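Local coordinates for ABC transporter, substrate-binding protein (Streptococcus pneumoniae, PDB 5G5Y), which captures short- and long-chain fructooligosaccharides, preferring tetrasaccharides and larger, for translocation by its ABC transporter, a process for which its own calcium-binding site is essential, at residues E104-L108 with M303-R307; W121-D127 with L384-D388; P332-V336 with Y390-T395; Q337-T342 with R375-E379. All coordinates share one frame; numbering follows the deposited sequence.

Contact 1 of 4, residues E104-L108 with M303-R307; sequences EYKAL and MGFAR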
loop_
_atom_site.group_PDB
_atom_site.type_symbol
_atom_site.label_atom_id
_atom_site.label_comp_id
_atom_site.label_asym_id
_atom_site.label_seq_id
_atom_site.Cartn_x
_atom_site.Cartn_y
_atom_site.Cartn_z
ATOM N N GLU A 104 15.524 9.795 -4.479
ATOM C CA GLU A 104 14.993 8.502 -4.888
ATOM C C GLU A 104 13.721 8.648 -5.727
ATOM O O GLU A 104 13.485 7.825 -6.609
ATOM C CB GLU A 104 14.734 7.612 -3.688
ATOM C CG GLU A 104 13.523 8.037 -2.871
ATOM C CD GLU A 104 13.521 7.417 -1.515
ATOM O OE1 GLU A 104 14.137 8.016 -0.588
ATOM O OE2 GLU A 104 12.916 6.316 -1.402
ATOM N N TYR A 105 12.891 9.667 -5.448
ATOM C CA TYR A 105 11.649 9.810 -6.191
ATOM C C TYR A 105 11.921 10.182 -7.629
ATOM O O TYR A 105 11.185 9.753 -8.488
ATOM C CB TYR A 105 10.683 10.800 -5.541
ATOM C CG TYR A 105 10.118 10.287 -4.236
ATOM C CD1 TYR A 105 9.390 9.110 -4.181
ATOM C CD2 TYR A 105 10.340 10.965 -3.055
ATOM C CE1 TYR A 105 8.885 8.630 -2.973
ATOM C CE2 TYR A 105 9.834 10.510 -1.856
ATOM C CZ TYR A 105 9.097 9.334 -1.831
ATOM O OH TYR A 105 8.596 8.868 -0.666
ATOM N N LYS A 106 12.987 10.933 -7.889
ATOM C CA LYS A 106 13.337 11.286 -9.247
ATOM C C LYS A 106 13.610 10.045 -10.080
ATOM O O LYS A 106 13.122 9.940 -11.214
ATOM C CB LYS A 106 14.546 12.226 -9.303
ATOM C CG LYS A 106 14.638 12.949 -10.632
ATOM C CD LYS A 106 15.725 14.021 -10.594
ATOM C CE LYS A 106 15.316 15.282 -11.320
ATOM N NZ LYS A 106 15.236 15.046 -12.778
ATOM N N ALA A 107 14.326 9.092 -9.490
ATOM C CA ALA A 107 14.604 7.817 -10.158
ATOM C C ALA A 107 13.309 7.056 -10.444
ATOM O O ALA A 107 13.133 6.519 -11.537
ATOM C CB ALA A 107 15.590 6.981 -9.345
ATOM N N LEU A 108 12.375 7.063 -9.504
ATOM C CA LEU A 108 11.093 6.359 -9.689
ATOM C C LEU A 108 10.212 7.006 -10.766
ATOM O O LEU A 108 9.382 6.330 -11.371
ATOM C CB LEU A 108 10.339 6.295 -8.366
ATOM C CG LEU A 108 10.953 5.531 -7.184
ATOM C CD1 LEU A 108 9.991 5.515 -6.012
ATOM C CD2 LEU A 108 11.368 4.115 -7.537
ATOM N N MET A 303 4.767 1.064 -0.793
ATOM C CA MET A 303 5.273 2.438 -0.712
ATOM C C MET A 303 4.119 3.381 -1.009
ATOM O O MET A 303 3.323 3.103 -1.910
ATOM C CB MET A 303 6.396 2.643 -1.730
ATOM C CG MET A 303 7.272 3.857 -1.432
ATOM S SD MET A 303 8.276 4.434 -2.831
ATOM C CE MET A 303 9.463 5.406 -1.931
ATOM N N GLY A 304 4.040 4.501 -0.287
ATOM C CA GLY A 304 3.043 5.541 -0.570
ATOM C C GLY A 304 3.484 6.325 -1.792
ATOM O O GLY A 304 4.019 7.440 -1.695
ATOM N N PHE A 305 3.322 5.707 -2.944
ATOM C CA PHE A 305 3.822 6.264 -4.202
ATOM C C PHE A 305 2.989 5.799 -5.353
ATOM O O PHE A 305 2.680 4.607 -5.469
ATOM C CB PHE A 305 5.279 5.888 -4.430
ATOM C CG PHE A 305 5.856 6.430 -5.714
ATOM C CD1 PHE A 305 6.232 7.769 -5.829
ATOM C CD2 PHE A 305 5.988 5.590 -6.832
ATOM C CE1 PHE A 305 6.814 8.232 -7.010
ATOM C CE2 PHE A 305 6.514 6.068 -8.011
ATOM C CZ PHE A 305 6.911 7.402 -8.102
ATOM N N ALA A 306 2.546 6.738 -6.161
ATOM C CA ALA A 306 1.936 6.400 -7.453
ATOM C C ALA A 306 2.553 7.248 -8.486
ATOM O O ALA A 306 2.557 8.475 -8.353
ATOM C CB ALA A 306 0.432 6.605 -7.403
ATOM N N ARG A 307 3.082 6.612 -9.536
ATOM C CA ARG A 307 3.867 7.298 -10.531
ATOM C C ARG A 307 3.086 8.395 -11.273
ATOM O O ARG A 307 3.656 9.433 -11.614
ATOM C CB ARG A 307 4.403 6.308 -11.587
ATOM C CG ARG A 307 5.780 6.683 -12.061
ATOM C CD ARG A 307 6.418 5.667 -12.987
ATOM N NE ARG A 307 6.198 4.269 -12.622
ATOM C CZ ARG A 307 6.919 3.550 -11.763
ATOM N NH1 ARG A 307 7.950 4.077 -11.118
ATOM N NH2 ARG A 307 6.580 2.263 -11.551
HETATM O O HOH W 1 6.365 7.325 -0.315
#

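Contact 2 of 4, residues W121-D127 with L384-D388; sequences WIEELGD and LAILD. With ZN (zinc ion), chain J.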
loop_
_atom_site.group_PDB
_atom_site.type_symbol
_atom_site.label_atom_id
_atom_site.label_comp_id
_atom_site.label_asym_id
_atom_site.label_seq_id
_atom_site.Cartn_x
_atom_site.Cartn_y
_atom_site.Cartn_z
ATOM N N TRP A 121 1.918 10.999 -7.048
ATOM C CA TRP A 121 1.416 11.102 -5.663
ATOM C C TRP A 121 2.464 10.477 -4.744
ATOM O O TRP A 121 2.855 9.317 -4.941
ATOM C CB TRP A 121 0.075 10.377 -5.533
ATOM C CG TRP A 121 -0.449 10.149 -4.140
ATOM C CD1 TRP A 121 -1.176 11.031 -3.383
ATOM C CD2 TRP A 121 -0.377 8.925 -3.380
ATOM N NE1 TRP A 121 -1.544 10.430 -2.190
ATOM C CE2 TRP A 121 -1.084 9.138 -2.177
ATOM C CE3 TRP A 121 0.178 7.660 -3.625
ATOM C CZ2 TRP A 121 -1.209 8.151 -1.208
ATOM C CZ3 TRP A 121 0.059 6.681 -2.657
ATOM C CH2 TRP A 121 -0.602 6.937 -1.454
ATOM N N ILE A 122 2.880 11.238 -3.730
ATOM C CA ILE A 122 3.797 10.789 -2.705
ATOM C C ILE A 122 3.140 11.028 -1.343
ATOM O O ILE A 122 2.771 12.170 -1.012
ATOM C CB ILE A 122 5.144 11.550 -2.763
ATOM C CG1 ILE A 122 5.892 11.301 -4.099
ATOM C CG2 ILE A 122 6.026 11.130 -1.602
ATOM C CD1 ILE A 122 6.957 12.339 -4.438
ATOM N N GLU A 123 3.012 9.964 -0.559
ATOM C CA GLU A 123 2.496 10.056 0.814
ATOM C C GLU A 123 3.376 9.245 1.737
ATOM O O GLU A 123 3.226 8.004 1.838
ATOM C CB GLU A 123 1.054 9.564 0.900
ATOM C CG GLU A 123 0.360 9.742 2.241
ATOM C CD GLU A 123 -0.969 8.982 2.322
ATOM O OE1 GLU A 123 -0.942 7.748 2.562
ATOM O OE2 GLU A 123 -2.053 9.585 2.116
ATOM N N GLU A 124 4.277 9.920 2.444
ATOM C CA GLU A 124 5.121 9.242 3.434
ATOM C C GLU A 124 4.422 9.250 4.792
ATOM O O GLU A 124 4.033 10.314 5.287
ATOM C CB GLU A 124 6.470 9.936 3.531
ATOM C CG GLU A 124 7.225 9.877 2.206
ATOM C CD GLU A 124 8.645 10.407 2.349
ATOM O OE1 GLU A 124 8.904 11.065 3.387
ATOM O OE2 GLU A 124 9.471 10.167 1.432
ATOM N N LEU A 125 4.131 8.053 5.318
ATOM C CA LEU A 125 3.666 7.892 6.724
ATOM C C LEU A 125 4.700 7.002 7.372
ATOM O O LEU A 125 4.636 5.755 7.308
ATOM C CB LEU A 125 2.273 7.290 6.782
ATOM C CG LEU A 125 1.137 8.237 6.435
ATOM C CD1 LEU A 125 -0.109 7.450 6.088
ATOM C CD2 LEU A 125 0.894 9.211 7.579
ATOM N N GLY A 126 5.720 7.662 7.907
ATOM C CA GLY A 126 6.942 7.019 8.264
ATOM C C GLY A 126 7.906 6.860 7.116
ATOM O O GLY A 126 7.496 6.738 5.967
ATOM N N ASP A 127 9.189 6.784 7.432
ATOM C CA ASP A 127 10.279 6.616 6.433
ATOM C C ASP A 127 10.987 5.287 6.587
ATOM O O ASP A 127 11.153 4.837 7.691
ATOM C CB ASP A 127 11.374 7.688 6.672
ATOM C CG ASP A 127 11.277 8.825 5.725
ATOM O OD1 ASP A 127 10.568 8.684 4.706
ATOM O OD2 ASP A 127 11.924 9.860 5.981
ATOM N N LEU A 384 0.816 15.364 -5.832
ATOM C CA LEU A 384 1.098 15.969 -4.553
ATOM C C LEU A 384 2.177 15.190 -3.820
ATOM O O LEU A 384 2.510 14.020 -4.177
ATOM C CB LEU A 384 -0.201 16.041 -3.685
ATOM C CG LEU A 384 -0.834 14.710 -3.218
ATOM C CD1 LEU A 384 -0.207 14.199 -1.935
ATOM C CD2 LEU A 384 -2.371 14.853 -3.050
ATOM N N ALA A 385 2.721 15.826 -2.791
ATOM C CA ALA A 385 3.697 15.187 -1.937
ATOM C C ALA A 385 3.584 15.585 -0.491
ATOM O O ALA A 385 3.578 16.773 -0.169
ATOM C CB ALA A 385 5.107 15.458 -2.398
ATOM N N ILE A 386 3.517 14.555 0.354
ATOM C CA ILE A 386 3.602 14.687 1.815
ATOM C C ILE A 386 4.796 13.863 2.279
ATOM O O ILE A 386 4.825 12.622 2.136
ATOM C CB ILE A 386 2.331 14.221 2.514
ATOM C CG1 ILE A 386 1.118 14.970 1.934
ATOM C CG2 ILE A 386 2.399 14.471 4.017
ATOM C CD1 ILE A 386 -0.218 14.403 2.356
ATOM N N LEU A 387 5.780 14.566 2.816
ATOM C CA LEU A 387 7.015 13.951 3.298
ATOM C C LEU A 387 6.885 13.775 4.799
ATOM O O LEU A 387 6.157 14.520 5.473
ATOM C CB LEU A 387 8.233 14.796 2.953
ATOM C CG LEU A 387 8.412 15.088 1.465
ATOM C CD1 LEU A 387 9.716 15.800 1.208
ATOM C CD2 LEU A 387 8.319 13.823 0.629
ATOM N N ASP A 388 7.582 12.765 5.301
ATOM C CA ASP A 388 7.568 12.463 6.709
ATOM C C ASP A 388 8.064 13.634 7.572
ATOM O O ASP A 388 7.581 13.807 8.678
ATOM C CB ASP A 388 8.346 11.193 6.974
ATOM C CG ASP A 388 8.070 10.622 8.357
ATOM O OD1 ASP A 388 6.912 10.258 8.644
ATOM O OD2 ASP A 388 9.038 10.526 9.145
HETATM ZN ZN ZN J . 10.909 11.135 4.113
HETATM O O HOH W 2 9.893 7.619 10.028
HETATM O O HOH W 3 11.049 13.294 4.962
#

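Contact 3 of 4, residues P332-V336 with Y390-T395; sequences PLQSV and YYGKVT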
loop_
_atom_site.group_PDB
_atom_site.type_symbol
_atom_site.label_atom_id
_atom_site.label_comp_id
_atom_site.label_asym_id
_atom_site.label_seq_id
_atom_site.Cartn_x
_atom_site.Cartn_y
_atom_site.Cartn_z
ATOM N N PRO A 332 3.713 22.355 0.275
ATOM C CA PRO A 332 3.364 21.419 1.378
ATOM C C PRO A 332 1.922 21.542 1.932
ATOM O O PRO A 332 1.207 20.540 2.037
ATOM C CB PRO A 332 4.384 21.773 2.452
ATOM C CG PRO A 332 5.568 22.208 1.655
ATOM C CD PRO A 332 5.028 22.991 0.505
ATOM N N LEU A 333 1.482 22.767 2.255
ATOM C CA LEU A 333 0.094 22.943 2.773
ATOM C C LEU A 333 -0.969 22.557 1.743
ATOM O O LEU A 333 -2.057 22.060 2.088
ATOM C CB LEU A 333 -0.157 24.374 3.251
ATOM C CG LEU A 333 0.198 24.682 4.714
ATOM C CD1 LEU A 333 0.111 26.197 4.905
ATOM C CD2 LEU A 333 -0.709 23.995 5.722
ATOM N N GLN A 334 -0.652 22.766 0.471
ATOM C CA GLN A 334 -1.563 22.433 -0.574
ATOM C C GLN A 334 -1.602 20.911 -0.760
ATOM O O GLN A 334 -2.681 20.363 -0.923
ATOM C CB GLN A 334 -1.165 23.105 -1.887
ATOM C CG GLN A 334 -2.286 23.065 -2.926
ATOM C CD GLN A 334 -3.447 23.980 -2.561
ATOM O OE1 GLN A 334 -3.259 25.160 -2.348
ATOM N NE2 GLN A 334 -4.631 23.422 -2.439
ATOM N N SER A 335 -0.430 20.258 -0.813
ATOM C CA SER A 335 -0.387 18.801 -0.898
ATOM C C SER A 335 -1.204 18.116 0.207
ATOM O O SER A 335 -1.939 17.165 -0.046
ATOM C CB SER A 335 1.046 18.291 -0.903
ATOM O OG SER A 335 1.690 18.595 -2.105
ATOM N N VAL A 336 -1.070 18.607 1.439
ATOM C CA VAL A 336 -1.739 17.990 2.542
ATOM C C VAL A 336 -3.261 18.095 2.337
ATOM O O VAL A 336 -3.962 17.101 2.431
ATOM C CB VAL A 336 -1.296 18.593 3.893
ATOM C CG1 VAL A 336 -2.208 18.182 5.029
ATOM C CG2 VAL A 336 0.168 18.237 4.180
ATOM N N TYR A 390 7.103 16.647 7.259
ATOM C CA TYR A 390 6.024 17.644 7.373
ATOM C C TYR A 390 5.240 17.493 8.695
ATOM O O TYR A 390 4.581 18.454 9.128
ATOM C CB TYR A 390 5.015 17.513 6.242
ATOM C CG TYR A 390 5.495 17.827 4.842
ATOM C CD1 TYR A 390 6.831 18.107 4.561
ATOM C CD2 TYR A 390 4.585 17.893 3.793
ATOM C CE1 TYR A 390 7.254 18.420 3.286
ATOM C CE2 TYR A 390 4.996 18.184 2.511
ATOM C CZ TYR A 390 6.323 18.444 2.244
ATOM O OH TYR A 390 6.747 18.730 0.943
ATOM N N TYR A 391 5.261 16.286 9.291
ATOM C CA TYR A 391 4.427 16.026 10.467
ATOM C C TYR A 391 4.965 16.805 11.640
ATOM O O TYR A 391 6.172 16.792 11.865
ATOM C CB TYR A 391 4.306 14.528 10.777
ATOM C CG TYR A 391 3.704 13.811 9.612
ATOM C CD1 TYR A 391 2.408 14.089 9.199
ATOM C CD2 TYR A 391 4.437 12.872 8.897
ATOM C CE1 TYR A 391 1.874 13.469 8.095
ATOM C CE2 TYR A 391 3.904 12.233 7.787
ATOM C CZ TYR A 391 2.629 12.518 7.397
ATOM O OH TYR A 391 2.083 11.896 6.301
ATOM N N GLY A 392 4.081 17.541 12.328
ATOM C CA GLY A 392 4.484 18.419 13.428
ATOM C C GLY A 392 4.981 19.797 12.999
ATOM O O GLY A 392 5.378 20.618 13.853
ATOM N N LYS A 393 4.998 20.065 11.696
ATOM C CA LYS A 393 5.470 21.341 11.150
ATOM C C LYS A 393 4.379 21.948 10.274
ATOM O O LYS A 393 3.910 23.062 10.527
ATOM C CB LYS A 393 6.755 21.152 10.361
ATOM C CG LYS A 393 7.926 20.599 11.151
ATOM C CD LYS A 393 9.241 20.795 10.396
ATOM C CE LYS A 393 10.375 19.925 10.961
ATOM N NZ LYS A 393 10.273 18.466 10.600
ATOM N N VAL A 394 3.959 21.192 9.265
ATOM C CA VAL A 394 2.898 21.572 8.318
ATOM C C VAL A 394 1.530 21.064 8.746
ATOM O O VAL A 394 0.511 21.722 8.525
ATOM C CB VAL A 394 3.216 20.977 6.921
ATOM C CG1 VAL A 394 2.155 21.340 5.880
ATOM C CG2 VAL A 394 4.605 21.420 6.449
ATOM N N THR A 395 1.489 19.854 9.303
ATOM C CA THR A 395 0.273 19.188 9.569
ATOM C C THR A 395 0.465 18.137 10.649
ATOM O O THR A 395 1.571 17.652 10.871
ATOM C CB THR A 395 -0.245 18.492 8.266
ATOM O OG1 THR A 395 -1.515 17.921 8.515
ATOM C CG2 THR A 395 0.723 17.380 7.782
HETATM O O HOH W 4 4.740 19.026 -0.687
#

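Contact 4 of 4, residues Q337-T342 with R375-E379; sequences QNNWGT and RQKTE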
loop_
_atom_site.group_PDB
_atom_site.type_symbol
_atom_site.label_atom_id
_atom_site.label_comp_id
_atom_site.label_asym_id
_atom_site.label_seq_id
_atom_site.Cartn_x
_atom_site.Cartn_y
_atom_site.Cartn_z
ATOM N N GLN A 337 -3.758 19.290 2.027
ATOM C CA GLN A 337 -5.209 19.470 1.828
ATOM C C GLN A 337 -5.716 18.697 0.623
ATOM O O GLN A 337 -6.765 18.015 0.700
ATOM C CB GLN A 337 -5.536 20.946 1.655
ATOM C CG GLN A 337 -5.279 21.779 2.876
ATOM C CD GLN A 337 -5.483 23.242 2.581
ATOM O OE1 GLN A 337 -6.610 23.687 2.515
ATOM N NE2 GLN A 337 -4.384 23.988 2.392
ATOM N N ASN A 338 -4.968 18.733 -0.483
ATOM C CA ASN A 338 -5.413 18.005 -1.677
ATOM C C ASN A 338 -5.616 16.516 -1.395
ATOM O O ASN A 338 -6.551 15.892 -1.904
ATOM C CB ASN A 338 -4.446 18.183 -2.846
ATOM C CG ASN A 338 -4.470 19.597 -3.417
ATOM O OD1 ASN A 338 -5.195 20.476 -2.935
ATOM N ND2 ASN A 338 -3.640 19.827 -4.425
ATOM N N ASN A 339 -4.753 15.983 -0.549
ATOM C CA ASN A 339 -4.775 14.570 -0.188
ATOM C C ASN A 339 -5.934 14.247 0.771
ATOM O O ASN A 339 -6.542 13.194 0.660
ATOM C CB ASN A 339 -3.458 14.202 0.494
ATOM C CG ASN A 339 -3.207 12.686 0.552
ATOM O OD1 ASN A 339 -3.322 11.993 -0.451
ATOM N ND2 ASN A 339 -2.824 12.188 1.714
ATOM N N TRP A 340 -6.165 15.117 1.750
ATOM C CA TRP A 340 -6.982 14.757 2.913
ATOM C C TRP A 340 -8.241 15.586 3.194
ATOM O O TRP A 340 -9.119 15.094 3.916
ATOM C CB TRP A 340 -6.114 14.719 4.183
ATOM C CG TRP A 340 -5.295 13.494 4.367
ATOM C CD1 TRP A 340 -5.686 12.187 4.131
ATOM C CD2 TRP A 340 -3.971 13.415 4.906
ATOM N NE1 TRP A 340 -4.652 11.308 4.454
ATOM C CE2 TRP A 340 -3.599 12.031 4.943
ATOM C CE3 TRP A 340 -3.047 14.362 5.336
ATOM C CZ2 TRP A 340 -2.333 11.601 5.364
ATOM C CZ3 TRP A 340 -1.797 13.914 5.794
ATOM C CH2 TRP A 340 -1.464 12.554 5.799
ATOM N N GLY A 341 -8.300 16.832 2.718
ATOM C CA GLY A 341 -9.431 17.716 2.992
ATOM C C GLY A 341 -9.009 19.119 3.321
ATOM O O GLY A 341 -7.868 19.494 3.092
ATOM N N THR A 342 -9.918 19.918 3.872
ATOM C CA THR A 342 -9.582 21.308 4.101
ATOM C C THR A 342 -10.151 21.857 5.432
ATOM O O THR A 342 -10.600 21.105 6.270
ATOM C CB THR A 342 -9.939 22.145 2.845
ATOM O OG1 THR A 342 -9.388 23.462 2.961
ATOM C CG2 THR A 342 -11.472 22.210 2.623
ATOM N N ARG A 375 -13.882 13.147 3.596
ATOM C CA ARG A 375 -12.635 13.196 2.817
ATOM C C ARG A 375 -12.973 13.141 1.310
ATOM O O ARG A 375 -12.508 13.973 0.515
ATOM C CB ARG A 375 -11.693 12.072 3.191
ATOM C CG ARG A 375 -10.425 12.109 2.357
ATOM C CD ARG A 375 -9.530 10.899 2.577
ATOM N NE ARG A 375 -8.311 11.024 1.759
ATOM C CZ ARG A 375 -7.292 10.156 1.771
ATOM N NH1 ARG A 375 -7.321 9.095 2.561
ATOM N NH2 ARG A 375 -6.225 10.354 1.002
ATOM N N GLN A 376 -13.808 12.182 0.936
ATOM C CA GLN A 376 -14.234 12.027 -0.462
ATOM C C GLN A 376 -14.933 13.251 -1.021
ATOM O O GLN A 376 -14.819 13.519 -2.203
ATOM C CB GLN A 376 -15.169 10.841 -0.625
ATOM C CG GLN A 376 -14.537 9.486 -0.648
ATOM C CD GLN A 376 -15.635 8.463 -0.453
ATOM O OE1 GLN A 376 -16.389 8.190 -1.389
ATOM N NE2 GLN A 376 -15.817 7.991 0.795
ATOM N N LYS A 377 -15.686 13.956 -0.173
ATOM C CA LYS A 377 -16.386 15.160 -0.583
ATOM C C LYS A 377 -15.504 16.382 -0.769
ATOM O O LYS A 377 -15.893 17.289 -1.512
ATOM C CB LYS A 377 -17.506 15.513 0.412
ATOM C CG LYS A 377 -18.640 14.513 0.489
ATOM C CD LYS A 377 -19.637 15.025 1.537
ATOM C CE LYS A 377 -20.771 14.077 1.832
ATOM N NZ LYS A 377 -21.506 14.543 3.044
ATOM N N THR A 378 -14.329 16.409 -0.112
ATOM C CA THR A 378 -13.526 17.640 0.039
ATOM C C THR A 378 -12.080 17.568 -0.478
ATOM O O THR A 378 -11.505 18.611 -0.770
ATOM C CB THR A 378 -13.545 18.147 1.508
ATOM O OG1 THR A 378 -12.915 17.220 2.409
ATOM C CG2 THR A 378 -15.027 18.390 1.973
ATOM N N GLU A 379 -11.497 16.369 -0.538
ATOM C CA GLU A 379 -10.172 16.160 -1.124
ATOM C C GLU A 379 -10.217 16.396 -2.634
ATOM O O GLU A 379 -11.288 16.380 -3.261
ATOM C CB GLU A 379 -9.671 14.708 -0.885
ATOM C CG GLU A 379 -10.343 13.684 -1.798
ATOM C CD GLU A 379 -10.113 12.219 -1.397
ATOM O OE1 GLU A 379 -9.038 11.892 -0.861
ATOM O OE2 GLU A 379 -11.024 11.383 -1.617
HETATM O O HOH W 5 -12.504 18.981 4.658
#

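Contact 1 of 4, residues E104-L108 with M303-R307
Leu-108 and Phe-305 form the tight part of this contact. CD1 of Leu-108 sits 4.0 Å from the centroid of the Phe-305 ring and only 7° off its normal, a CH-pi contact over the face, while Leu-108 CB touches Phe-305 CZ at 3.6 Å. A branched leucine can thus cover a flat ring with both its stem and one methyl. Met-303 meets Leu-108 tip to tip, SD to CD1 at 3.8 Å, and its unbranched, extended chain carries CE onward to Tyr-105 CE1 at 3.4 Å. The rings of Tyr-105 and Phe-305 are nearly parallel (18°) but slid so far apart that they hardly overlap.

The margin is looser and wetter. A water donates to both Tyr-105 OH and Gly-304 O, and the same hydroxyl bonds to Glu-124. Partly exposed Glu-104 passes Met-303 CE and hydrogen-bonds to a glycerol. At the other end, Arg-307 NH1 donates to Leu-108 O (2.7 Å, 152°) in the carbonyl plane, on a lone pair. This carbonyl lies in the last turn of its helix, where an outside donor is useful; the guanidinium also forms a salt bridge with Asp-69, which probably offsets its charge. With Ile-122 also touching Tyr-105 and Phe-305, the arrangement is alpha/beta packing: helix 104-109 lies against a small mixed sheet on the side of its edge strand 305-306.

Contact 2 of 4, residues W121-D127 with L384-D388
Ile-122 and Ala-385 face each other at the apolar centre, CB to CB at 3.9 Å, where alanine's lone methyl packs against the beta-branched isoleucine. On the opposite face of the sheet Trp-121 and Leu-384 lie side by side, CD1 to CD1 at 3.6 Å. These side chains flank a parallel strand pair, its directions 12° apart, within a three-stranded mixed sheet. Glu-123, on the face of Trp-121 and Leu-384, binds substrate. Ile-122 provides both of its backbone polar groups, N to Leu-384 O and O to Ile-386 N, and Glu-124 N continues the pattern to Ile-386 O.

Past the strands, Glu-124 holds CG anti to its carbonyl carbon (chi1 -62°) and extends to a zinc ion, which OE1 binds at 2.1 Å (OE2 bonds Tyr-105); Asp-388 N donates to the anti side of OE1 at 2.9 Å. Asp-127 binds the zinc with both oxygens, each at 2.5 Å, and a water and Lys-102 complete the site. Gly-126, whose positive phi suits glycine, donates its N to Asp-388 OD1 (3.0 Å) from above the carboxylate plane. A water spans Asp-127 N and Asp-388 OD2 at the outer edge.

Contact 3 of 4, residues P332-V336 with Y390-T395
Pro-332 lays CB over one face of the Tyr-390 ring, 4.1 Å from the centroid and 29° off the normal, in a CH-pi contact nearest to CE2 (3.6 Å). Proline fits here because it opens a helix, where a backbone N-H is not needed, and offers a compact apolar ring.

Val-394 wedges in beside it. With CG1 anti to the backbone N (chi1 -180°), that methyl reaches Leu-333 CD2 at 3.9 Å and Val-336 CG2 at 4.1 Å, while CG2 turns to Pro-332 CB. Val-336 meets Thr-395 tip to tip: its CG2 touches the threonine CG2 at 3.7 Å and its CG1 packs against OG1. Val-336 CG2 also lies at the edge of the Tyr-390 ring. The tyrosine hydroxyl ends at a water, 2.6 Å from OH, which makes a weak further bond to Ser-335 OG.

The partner segment is held in shape by Tyr-390 O, which accepts from both Lys-393 N and Val-394 N. Leu-361 of strand 360-363 adds to the packing beside Leu-333, Val-336 and Thr-395. The segment begins with a type II beta turn, Gly-392 taking its positive-phi position, and the contact joins this turn to the first turn of helix 332-340.

Contact 4 of 4, residues Q337-T342 with R375-E379
Arg-375 presents one face of its guanidinium to Trp-340, whose CD1 stands 3.5 Å from CZ; ring and guanidinium planes are 61° apart, so this is no flat stack. The fully extended arginine chain (chi1 179°) also brings its edge to the backbone of Asn-339. NH2 donates to Asn-339 O at 2.9 Å, from above the carbonyl plane, and NE adds a weak bond to the same oxygen. Glu-379 OE1 lies 2.9 Å from Arg-375 NE in a salt bridge whose hydrogen bond is weak. The two acceptors, Asn-339 O and Glu-379 OE1, are 3.2 Å apart, and the N-H of NE, weakly bonded to both, probably makes that closeness tolerable.

Behind this shell, two helix ends meet. Gly-341 leaves its helix with positive phi, and its CA lies 3.6 Å from Thr-378 OG1; lacking a side chain, glycine suits this tight spot. Thr-378 OG1 bonds to Leu-374 O and accepts from a water that in turn accepts from Thr-342 N. Thr-342 OG1 donates to Gln-337 OE1 at 2.8 Å, bracing the chain after the helix. Trp-340, Arg-375 and Glu-379 all bind substrate; an aromatic ring beside charged hydrogen-bonding groups is characteristic of a carbohydrate-binding site.

How the contacts relate
Contact 2 lies at the middle of the group, its centre 10 Å from those of contacts 1 and 3 and 15 Å from that of contact 4. It shares the sheet of contact 1, with Ala-306 N 2.9 Å from Trp-121 O. It meets contact 3 through Tyr-391 OH, 2.7 Å from Glu-124 O. Contacts 3 and 4 use successive parts of helix 332-340. The substrate site joins contact 2, which holds Glu-123, to contact 4, which holds Trp-340, Arg-375 and Glu-379: Asn-339 ND2 is 2.7 Å from Glu-123 OE2, and Asn-339 OD1 is 2.9 Å from Trp-121 NE1. Contact 1 stays about 9 Å from contact 4 at the nearest atoms.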